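Local structure of kinase-associated protein B (Bacillus cereus, 1Y71) at residues Leu43-Gln48 with Glu119-Leu124; Phe62-Ala67 with Lys125-Leu130. The protein is of uncertain function, associated by name and family with a kinase and perhaps having kinase activity, and carries an SH3-related domain followed by two helices. All blocks are in the same frame, centred on the assembly; numbering follows the deposited sequence.

Contact 1: Leu43-Gln48 with Glu119-Leu124; sequences LKHPVQ and ETLQQL
His45 brings the rim of its imidazole, CE1 foremost, to Leu124 CD1 of helix 112-127. From CB, chi1 of -165° places CG beside the carbonyl carbon and swings the ring toward the helix. ND1 is 3.9 Å from Leu121 CD2, a methyl at neither face nor edge. CE1 comes closer, 3.5 Å from Leu124 CD1, which sits at the ring edge near its plane. NE2, 3.9 Å from the same CD1, is hydrogen-bonded to Tyr128 OH. Histidine suits this place as a compact ring whose CE1 meets methyls while its nitrogens find polar partners. ND1 has two weak ones, Pro46 O (3.3 Å) and Gln102 OE1 of helix 91-104, and Pro46 CD covers one ring face.

The loop leaves strand 34-42 in the antiparallel sheet of this SH3-clan protein through a classic beta bulge that sets Leu43 and Lys44 opposite the single residue Lys22. It then runs out over the C-terminal helices, where Leu99 also touches the imidazole. Further along, the aliphatic part of Gln48 fits between helix side chains: CG is 3.7 Å from Leu121 CD2 and 3.8 Å from Thr120 CG2. Thr120 can present this methyl because its hydroxyl is turned back to bond Arg116 O.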
ATOM      1  N   LEU B  43      -7.668   4.699  -6.249  1.00 21.81           N
ATOM      2  CA  LEU B  43      -8.878   5.089  -5.514  1.00 22.08           C
ATOM      3  C   LEU B  43     -10.096   5.241  -6.431  1.00 22.25           C
ATOM      4  O   LEU B  43     -11.238   4.925  -6.034  1.00 21.65           O
ATOM      5  CB  LEU B  43      -8.677   6.422  -4.754  1.00 21.74           C
ATOM      6  CG  LEU B  43      -7.779   6.438  -3.528  1.00 22.03           C
ATOM      7  CD1 LEU B  43      -7.612   7.879  -3.023  1.00 22.26           C
ATOM      8  CD2 LEU B  43      -8.274   5.506  -2.419  1.00 25.53           C
ATOM      9  N   LYS B  44      -9.863   5.745  -7.637  1.00 21.44           N
ATOM     10  CA  LYS B  44     -10.963   5.897  -8.591  1.00 21.05           C
ATOM     11  C   LYS B  44     -10.469   5.551  -9.969  1.00 21.19           C
ATOM     12  O   LYS B  44      -9.440   6.082 -10.413  1.00 21.40           O
ATOM     13  CB  LYS B  44     -11.548   7.322  -8.555  1.00 19.75           C
ATOM     14  CG  LYS B  44     -12.589   7.569  -9.662  1.00 21.17           C
ATOM     15  CD  LYS B  44     -12.885   9.054  -9.756  1.00 24.23           C
ATOM     16  CE  LYS B  44     -14.117   9.317 -10.606  1.00 29.93           C
ATOM     17  NZ  LYS B  44     -13.775   9.895 -11.938  1.00 27.72           N
ATOM     18  N   HIS B  45     -11.158   4.608 -10.606  1.00 21.55           N
ATOM     19  CA  HIS B  45     -10.823   4.195 -11.961  1.00 22.03           C
ATOM     20  C   HIS B  45     -11.312   5.279 -12.913  1.00 22.18           C
ATOM     21  O   HIS B  45     -12.380   5.877 -12.680  1.00 22.56           O
ATOM     22  CB  HIS B  45     -11.392   2.797 -12.282  1.00 20.76           C
ATOM     23  CG  HIS B  45     -10.797   2.175 -13.506  1.00 24.51           C
ATOM     24  ND1 HIS B  45     -11.248   2.465 -14.779  1.00 24.51           N
ATOM     25  CD2 HIS B  45      -9.776   1.297 -13.658  1.00 24.19           C
ATOM     26  CE1 HIS B  45     -10.544   1.774 -15.661  1.00 28.23           C
ATOM     27  NE2 HIS B  45      -9.634   1.070 -15.009  1.00 27.88           N
ATOM     28  N   PRO B  46     -10.497   5.611 -13.930  1.00 22.43           N
ATOM     29  CA  PRO B  46     -10.874   6.722 -14.811  1.00 22.61           C
ATOM     30  C   PRO B  46     -12.137   6.465 -15.641  1.00 22.47           C
ATOM     31  O   PRO B  46     -12.509   5.308 -15.922  1.00 21.52           O
ATOM     32  CB  PRO B  46      -9.683   6.843 -15.760  1.00 21.55           C
ATOM     33  CG  PRO B  46      -9.042   5.472 -15.723  1.00 24.40           C
ATOM     34  CD  PRO B  46      -9.158   5.085 -14.276  1.00 21.25           C
ATOM     35  N   VAL B  47     -12.745   7.568 -16.040  1.00 22.80           N
ATOM     36  CA  VAL B  47     -13.944   7.558 -16.859  1.00 24.69           C
ATOM     37  C   VAL B  47     -13.557   7.058 -18.248  1.00 24.60           C
ATOM     38  O   VAL B  47     -12.445   7.306 -18.712  1.00 23.10           O
ATOM     39  CB  VAL B  47     -14.559   8.990 -16.919  1.00 24.99           C
ATOM     40  CG1 VAL B  47     -15.934   8.968 -17.563  1.00 28.15           C
ATOM     41  CG2 VAL B  47     -14.777   9.496 -15.544  1.00 26.96           C
ATOM     42  N   GLN B  48     -14.469   6.348 -18.904  1.00 25.38           N
ATOM     43  CA  GLN B  48     -14.216   5.825 -20.246  1.00 26.83           C
ATOM     44  C   GLN B  48     -14.777   6.741 -21.331  1.00 28.59           C
ATOM     45  O   GLN B  48     -15.635   7.583 -21.067  1.00 28.39           O
ATOM     46  CB  GLN B  48     -14.842   4.431 -20.379  1.00 27.24           C
ATOM     47  CG  GLN B  48     -14.372   3.454 -19.300  1.00 26.47           C
ATOM     48  CD  GLN B  48     -12.864   3.316 -19.256  1.00 29.35           C
ATOM     49  OE1 GLN B  48     -12.203   3.791 -18.322  1.00 30.71           O
ATOM     50  NE2 GLN B  48     -12.306   2.670 -20.266  1.00 29.23           N
ATOM     51  N   GLU B 119     -19.704  -2.067 -20.765  1.00 33.62           N
ATOM     52  CA  GLU B 119     -19.033  -2.972 -21.719  1.00 35.00           C
ATOM     53  C   GLU B 119     -17.512  -2.842 -21.629  1.00 34.83           C
ATOM     54  O   GLU B 119     -16.752  -3.820 -21.503  1.00 35.42           O
ATOM     55  CB  GLU B 119     -19.405  -2.589 -23.153  1.00 35.50           C
ATOM     56  CG  GLU B 119     -20.891  -2.457 -23.500  1.00 38.74           C
ATOM     57  CD  GLU B 119     -21.158  -2.575 -25.020  1.00 38.21           C
ATOM     58  OE1 GLU B 119     -20.504  -3.428 -25.662  1.00 42.58           O
ATOM     59  OE2 GLU B 119     -22.020  -1.831 -25.573  1.00 42.68           O
ATOM     60  N   THR B 120     -17.082  -1.599 -21.748  1.00 34.71           N
ATOM     61  CA  THR B 120     -15.671  -1.238 -21.719  1.00 34.74           C
ATOM     62  C   THR B 120     -14.970  -1.679 -20.437  1.00 33.49           C
ATOM     63  O   THR B 120     -13.895  -2.288 -20.498  1.00 33.37           O
ATOM     64  CB  THR B 120     -15.539   0.268 -21.948  1.00 34.77           C
ATOM     65  OG1 THR B 120     -16.109   0.546 -23.227  1.00 35.21           O
ATOM     66  CG2 THR B 120     -14.100   0.701 -21.956  1.00 35.56           C
ATOM     67  N   LEU B 121     -15.584  -1.398 -19.290  1.00 32.13           N
ATOM     68  CA  LEU B 121     -15.018  -1.796 -17.994  1.00 31.09           C
ATOM     69  C   LEU B 121     -14.987  -3.295 -17.811  1.00 31.86           C
ATOM     70  O   LEU B 121     -14.053  -3.822 -17.213  1.00 29.93           O
ATOM     71  CB  LEU B 121     -15.746  -1.121 -16.826  1.00 30.74           C
ATOM     72  CG  LEU B 121     -15.759   0.422 -16.866  1.00 29.30           C
ATOM     73  CD1 LEU B 121     -16.844   1.013 -16.004  1.00 27.53           C
ATOM     74  CD2 LEU B 121     -14.387   0.985 -16.499  1.00 30.25           C
ATOM     75  N   GLN B 122     -16.006  -3.985 -18.328  1.00 33.30           N
ATOM     76  CA  GLN B 122     -16.035  -5.454 -18.227  1.00 35.42           C
ATOM     77  C   GLN B 122     -14.811  -6.071 -18.927  1.00 35.70           C
ATOM     78  O   GLN B 122     -14.182  -6.976 -18.401  1.00 36.66           O
ATOM     79  CB  GLN B 122     -17.346  -6.042 -18.774  1.00 35.09           C
ATOM     80  CG  GLN B 122     -18.570  -5.817 -17.888  1.00 36.23           C
ATOM     81  CD  GLN B 122     -19.888  -6.212 -18.570  1.00 37.39           C
ATOM     82  OE1 GLN B 122     -20.169  -5.817 -19.716  1.00 41.67           O
ATOM     83  NE2 GLN B 122     -20.706  -6.999 -17.864  1.00 40.80           N
ATOM     84  N   GLN B 123     -14.467  -5.552 -20.098  1.00 36.61           N
ATOM     85  CA  GLN B 123     -13.281  -6.005 -20.813  1.00 37.41           C
ATOM     86  C   GLN B 123     -12.001  -5.630 -20.089  1.00 37.54           C
ATOM     87  O   GLN B 123     -11.082  -6.465 -19.973  1.00 37.95           O
ATOM     88  CB  GLN B 123     -13.229  -5.434 -22.236  1.00 37.62           C
ATOM     89  CG  GLN B 123     -12.118  -6.049 -23.109  1.00 38.96           C
ATOM     90  CD  GLN B 123     -12.160  -7.573 -23.123  1.00 41.50           C
ATOM     91  OE1 GLN B 123     -13.225  -8.168 -23.278  1.00 41.29           O
ATOM     92  NE2 GLN B 123     -10.997  -8.213 -22.937  1.00 41.88           N
ATOM     93  N   LEU B 124     -11.919  -4.376 -19.648  1.00 36.65           N
ATOM     94  CA  LEU B 124     -10.741  -3.901 -18.909  1.00 37.16           C
ATOM     95  C   LEU B 124     -10.429  -4.818 -17.725  1.00 36.90           C
ATOM     96  O   LEU B 124      -9.269  -5.148 -17.466  1.00 36.55           O
ATOM     97  CB  LEU B 124     -10.932  -2.465 -18.428  1.00 36.69           C
ATOM     98  CG  LEU B 124     -10.505  -1.314 -19.330  1.00 37.17           C
ATOM     99  CD1 LEU B 124     -10.784  -0.039 -18.612  1.00 36.02           C
ATOM    100  CD2 LEU B 124      -9.017  -1.416 -19.694  1.00 37.91           C
TER

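Contact 2: Phe62-Ala67 with Lys125-Leu130; sequences FHERRA and KKDYKL
Tyr128 sets its CG beside the backbone N, anti to the carbonyl carbon (chi1 -70°), and this sends the phenol to the loop 62-67. Arg66 takes the same kind of first torsion and then runs extended from CG to NE, so that it lies antiparallel alongside the phenol.

The tyrosine lies in the C-terminal turn of helix 112-127, which closes with a Schellman motif: Lys129 leaves helical geometry with positive phi, and two backbone bonds turn back into the last turn, Leu130 N to Lys125 O and Lys129 N to Lys126 O. From here the phenol crosses to the irregular loop that leads into strand 73-77. Its hydroxyl accepts the backbone N-H of Ala67, with Ala67 N and Tyr128 OH 3.0 Å apart and a fairly straight N-H...O angle of 162°. The same oxygen also bonds His45 NE2, so a long side chain with a polar tip is well suited to bridging helix and loop. Ala67, with only a methyl, lets the phenol come in close: its CB is 4.0 Å from Tyr128 OH.

Arg66 lines the tyrosine with both its aliphatic part and its charged end. Its CG lies 4.0 Å from Tyr128 CE1, and that ring carbon also sits over one face of the guanidinium, offset toward the rim. The two planes are 76° apart, so the groups are not stacked.

Beside them, Glu64 OE2 and Asp127 OD2 bring like charges within 3.6 Å, which may raise the pKa of either acid; Arg66 may ease this without a direct charge contact. Asp127 OD1 takes a bond from Gln123 NE2. Arg66 NH2 meets Asp127 at its aliphatic carbon, 3.7 Å from CB.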
ATOM      1  N   PHE B  62     -15.573   5.365 -29.131  0.96 45.91           N
ATOM      2  CA  PHE B  62     -15.517   5.040 -27.705  0.96 45.37           C
ATOM      3  C   PHE B  62     -14.377   4.051 -27.419  0.96 45.46           C
ATOM      4  O   PHE B  62     -14.511   2.842 -27.670  0.96 45.73           O
ATOM      5  CB  PHE B  62     -16.864   4.476 -27.229  0.96 44.89           C
ATOM      6  CG  PHE B  62     -17.121   4.653 -25.749  0.96 45.00           C
ATOM      7  CD1 PHE B  62     -17.957   5.681 -25.292  0.96 43.88           C
ATOM      8  CD2 PHE B  62     -16.549   3.782 -24.811  0.96 43.46           C
ATOM      9  CE1 PHE B  62     -18.211   5.841 -23.932  0.96 42.61           C
ATOM     10  CE2 PHE B  62     -16.793   3.943 -23.456  0.96 41.48           C
ATOM     11  CZ  PHE B  62     -17.628   4.974 -23.012  0.96 41.83           C
ATOM     12  N   HIS B  63     -13.265   4.573 -26.893  0.76 44.48           N
ATOM     13  CA  HIS B  63     -12.110   3.749 -26.560  0.76 43.86           C
ATOM     14  C   HIS B  63     -11.963   3.541 -25.053  0.76 42.59           C
ATOM     15  O   HIS B  63     -12.528   4.276 -24.248  0.76 42.30           O
ATOM     16  CB  HIS B  63     -10.819   4.354 -27.139  0.76 44.83           C
ATOM     17  CG  HIS B  63     -10.423   5.662 -26.516  0.76 47.15           C
ATOM     18  ND1 HIS B  63     -10.088   5.783 -25.181  0.76 48.92           N
ATOM     19  CD2 HIS B  63     -10.295   6.900 -27.048  0.76 48.90           C
ATOM     20  CE1 HIS B  63      -9.777   7.039 -24.920  0.76 49.82           C
ATOM     21  NE2 HIS B  63      -9.899   7.739 -26.035  0.76 50.04           N
ATOM     22  N   GLU B  64     -11.196   2.528 -24.678  1.00 41.00           N
ATOM     23  CA  GLU B  64     -10.931   2.286 -23.289  1.00 39.44           C
ATOM     24  C   GLU B  64      -9.877   3.244 -22.751  1.00 37.36           C
ATOM     25  O   GLU B  64      -9.074   3.818 -23.495  1.00 37.25           O
ATOM     26  CB  GLU B  64     -10.534   0.833 -23.051  1.00 40.06           C
ATOM     27  CG  GLU B  64      -9.213   0.444 -23.623  1.00 41.58           C
ATOM     28  CD  GLU B  64      -8.855  -0.977 -23.270  1.00 45.31           C
ATOM     29  OE1 GLU B  64      -7.639  -1.241 -23.071  1.00 46.40           O
ATOM     30  OE2 GLU B  64      -9.791  -1.823 -23.178  1.00 45.39           O
ATOM     31  N   ARG B  65      -9.901   3.420 -21.439  1.00 34.89           N
ATOM     32  CA  ARG B  65      -8.932   4.257 -20.755  1.00 31.77           C
ATOM     33  C   ARG B  65      -8.465   3.453 -19.554  1.00 29.88           C
ATOM     34  O   ARG B  65      -9.245   3.222 -18.627  1.00 28.99           O
ATOM     35  CB  ARG B  65      -9.584   5.577 -20.357  1.00 31.66           C
ATOM     36  CG  ARG B  65      -8.766   6.429 -19.365  1.00 33.72           C
ATOM     37  CD  ARG B  65      -9.244   7.878 -19.356  1.00 34.94           C
ATOM     38  NE  ARG B  65      -9.144   8.501 -20.682  1.00 35.97           N
ATOM     39  CZ  ARG B  65     -10.160   8.665 -21.531  1.00 37.15           C
ATOM     40  NH1 ARG B  65     -11.393   8.252 -21.215  1.00 35.82           N
ATOM     41  NH2 ARG B  65      -9.943   9.258 -22.704  1.00 37.02           N
ATOM     42  N   ARG B  66      -7.209   3.010 -19.587  1.00 27.82           N
ATOM     43  CA  ARG B  66      -6.603   2.263 -18.463  1.00 26.72           C
ATOM     44  C   ARG B  66      -6.190   3.147 -17.272  1.00 24.45           C
ATOM     45  O   ARG B  66      -5.737   4.267 -17.451  1.00 23.07           O
ATOM     46  CB  ARG B  66      -5.348   1.488 -18.942  1.00 26.67           C
ATOM     47  CG  ARG B  66      -5.603   0.235 -19.725  1.00 28.44           C
ATOM     48  CD  ARG B  66      -4.264  -0.403 -20.182  1.00 29.28           C
ATOM     49  NE  ARG B  66      -4.485  -1.806 -20.504  1.00 34.92           N
ATOM     50  CZ  ARG B  66      -3.918  -2.839 -19.895  1.00 33.90           C
ATOM     51  NH1 ARG B  66      -3.046  -2.672 -18.909  1.00 32.10           N
ATOM     52  NH2 ARG B  66      -4.234  -4.061 -20.298  1.00 36.98           N
ATOM     53  N   ALA B  67      -6.318   2.611 -16.053  1.00 23.57           N
ATOM     54  CA  ALA B  67      -5.692   3.201 -14.866  1.00 22.83           C
ATOM     55  C   ALA B  67      -4.184   3.281 -15.026  1.00 22.28           C
ATOM     56  O   ALA B  67      -3.591   2.480 -15.771  1.00 23.23           O
ATOM     57  CB  ALA B  67      -6.044   2.381 -13.593  1.00 23.00           C
ATOM     58  N   LYS B 125     -11.485  -5.241 -17.036  1.00 37.21           N
ATOM     59  CA  LYS B 125     -11.393  -6.172 -15.918  1.00 38.28           C
ATOM     60  C   LYS B 125     -10.675  -7.470 -16.334  1.00 37.69           C
ATOM     61  O   LYS B 125      -9.881  -8.024 -15.571  1.00 37.35           O
ATOM     62  CB  LYS B 125     -12.794  -6.476 -15.379  1.00 37.92           C
ATOM     63  CG  LYS B 125     -12.808  -7.485 -14.232  1.00 40.14           C
ATOM     64  CD  LYS B 125     -14.191  -7.684 -13.629  1.00 40.46           C
ATOM     65  CE  LYS B 125     -14.122  -8.793 -12.559  1.00 44.35           C
ATOM     66  NZ  LYS B 125     -15.156  -8.642 -11.484  1.00 46.24           N
ATOM     67  N   LYS B 126     -10.940  -7.928 -17.556  1.00 37.73           N
ATOM     68  CA  LYS B 126     -10.293  -9.136 -18.062  1.00 37.72           C
ATOM     69  C   LYS B 126      -8.847  -8.831 -18.435  1.00 37.09           C
ATOM     70  O   LYS B 126      -7.942  -9.600 -18.109  1.00 37.65           O
ATOM     71  CB  LYS B 126     -11.082  -9.712 -19.240  1.00 38.36           C
ATOM     72  CG  LYS B 126     -12.504 -10.076 -18.861  1.00 40.89           C
ATOM     73  CD  LYS B 126     -13.252 -10.726 -20.033  1.00 45.60           C
ATOM     74  CE  LYS B 126     -14.648 -11.177 -19.624  1.00 47.05           C
ATOM     75  NZ  LYS B 126     -15.502 -11.424 -20.816  1.00 48.47           N
ATOM     76  N   ASP B 127      -8.634  -7.679 -19.072  1.00 35.74           N
ATOM     77  CA  ASP B 127      -7.307  -7.252 -19.493  1.00 34.58           C
ATOM     78  C   ASP B 127      -6.328  -7.069 -18.326  1.00 33.97           C
ATOM     79  O   ASP B 127      -5.146  -7.388 -18.442  1.00 32.58           O
ATOM     80  CB  ASP B 127      -7.404  -5.963 -20.292  1.00 34.26           C
ATOM     81  CG  ASP B 127      -8.215  -6.127 -21.574  1.00 35.50           C
ATOM     82  OD1 ASP B 127      -8.461  -7.280 -21.992  1.00 33.44           O
ATOM     83  OD2 ASP B 127      -8.593  -5.094 -22.159  1.00 34.85           O
ATOM     84  N   TYR B 128      -6.840  -6.556 -17.210  1.00 33.36           N
ATOM     85  CA  TYR B 128      -6.041  -6.326 -16.012  1.00 33.35           C
ATOM     86  C   TYR B 128      -5.639  -7.599 -15.256  1.00 35.48           C
ATOM     87  O   TYR B 128      -4.817  -7.534 -14.325  1.00 35.34           O
ATOM     88  CB  TYR B 128      -6.830  -5.480 -15.038  1.00 31.83           C
ATOM     89  CG  TYR B 128      -7.047  -4.030 -15.434  1.00 29.79           C
ATOM     90  CD1 TYR B 128      -6.070  -3.304 -16.099  1.00 27.13           C
ATOM     91  CD2 TYR B 128      -8.202  -3.369 -15.037  1.00 30.97           C
ATOM     92  CE1 TYR B 128      -6.269  -1.952 -16.415  1.00 29.34           C
ATOM     93  CE2 TYR B 128      -8.405  -2.019 -15.336  1.00 28.94           C
ATOM     94  CZ  TYR B 128      -7.442  -1.325 -16.018  1.00 28.85           C
ATOM     95  OH  TYR B 128      -7.678   0.001 -16.301  1.00 29.43           O
ATOM     96  N   LYS B 129      -6.273  -8.714 -15.613  1.00 37.40           N
ATOM     97  CA  LYS B 129      -6.073 -10.030 -14.966  1.00 40.34           C
ATOM     98  C   LYS B 129      -6.932 -10.237 -13.714  1.00 41.78           C
ATOM     99  O   LYS B 129      -6.618 -11.098 -12.889  1.00 42.93           O
ATOM    100  CB  LYS B 129      -4.594 -10.262 -14.635  1.00 39.92           C
ATOM    101  CG  LYS B 129      -3.850 -11.114 -15.631  1.00 41.29           C
ATOM    102  CD  LYS B 129      -3.959 -10.651 -17.070  1.00 40.65           C
ATOM    103  CE  LYS B 129      -3.695 -11.811 -17.988  1.00 39.40           C
ATOM    104  NZ  LYS B 129      -3.942 -11.476 -19.401  1.00 40.07           N
ATOM    105  N   LEU B 130      -8.020  -9.475 -13.588  1.00 43.44           N
ATOM    106  CA  LEU B 130      -8.881  -9.518 -12.384  1.00 44.51           C
ATOM    107  C   LEU B 130     -10.232 -10.229 -12.600  1.00 45.78           C
ATOM    108  O   LEU B 130     -10.657 -10.515 -13.743  1.00 46.79           O
ATOM    109  CB  LEU B 130      -9.146  -8.099 -11.856  1.00 43.78           C
ATOM    110  CG  LEU B 130      -8.073  -7.016 -12.019  1.00 42.41           C
ATOM    111  CD1 LEU B 130      -8.666  -5.629 -11.812  1.00 40.69           C
ATOM    112  CD2 LEU B 130      -6.910  -7.238 -11.074  1.00 41.89           C
ATOM    113  OXT LEU B 130     -10.950 -10.517 -11.622  1.00 46.08           O
TER

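How the contacts relate
From the N terminus the chain builds strands 13-18, 21-31 and 34-42, then leaves the sheet through 43-48. Residues 50-61 are not modelled; the chain is visible again at 62-67 before returning to the sheet as strand 73-77. After strand 81-83 come helices 91-104 and 112-127. Contact 1 closes the loop from 43-48 to the last helix, and contact 2 the loop from 62-67 to its C-terminal end, so the two cross, their segments alternating along the chain. Both arms of the excursion therefore meet one helix; the centres of the two contacts are about 6 Å apart, and Arg65 NH1 joins the arms by a probable bond to Val47 O.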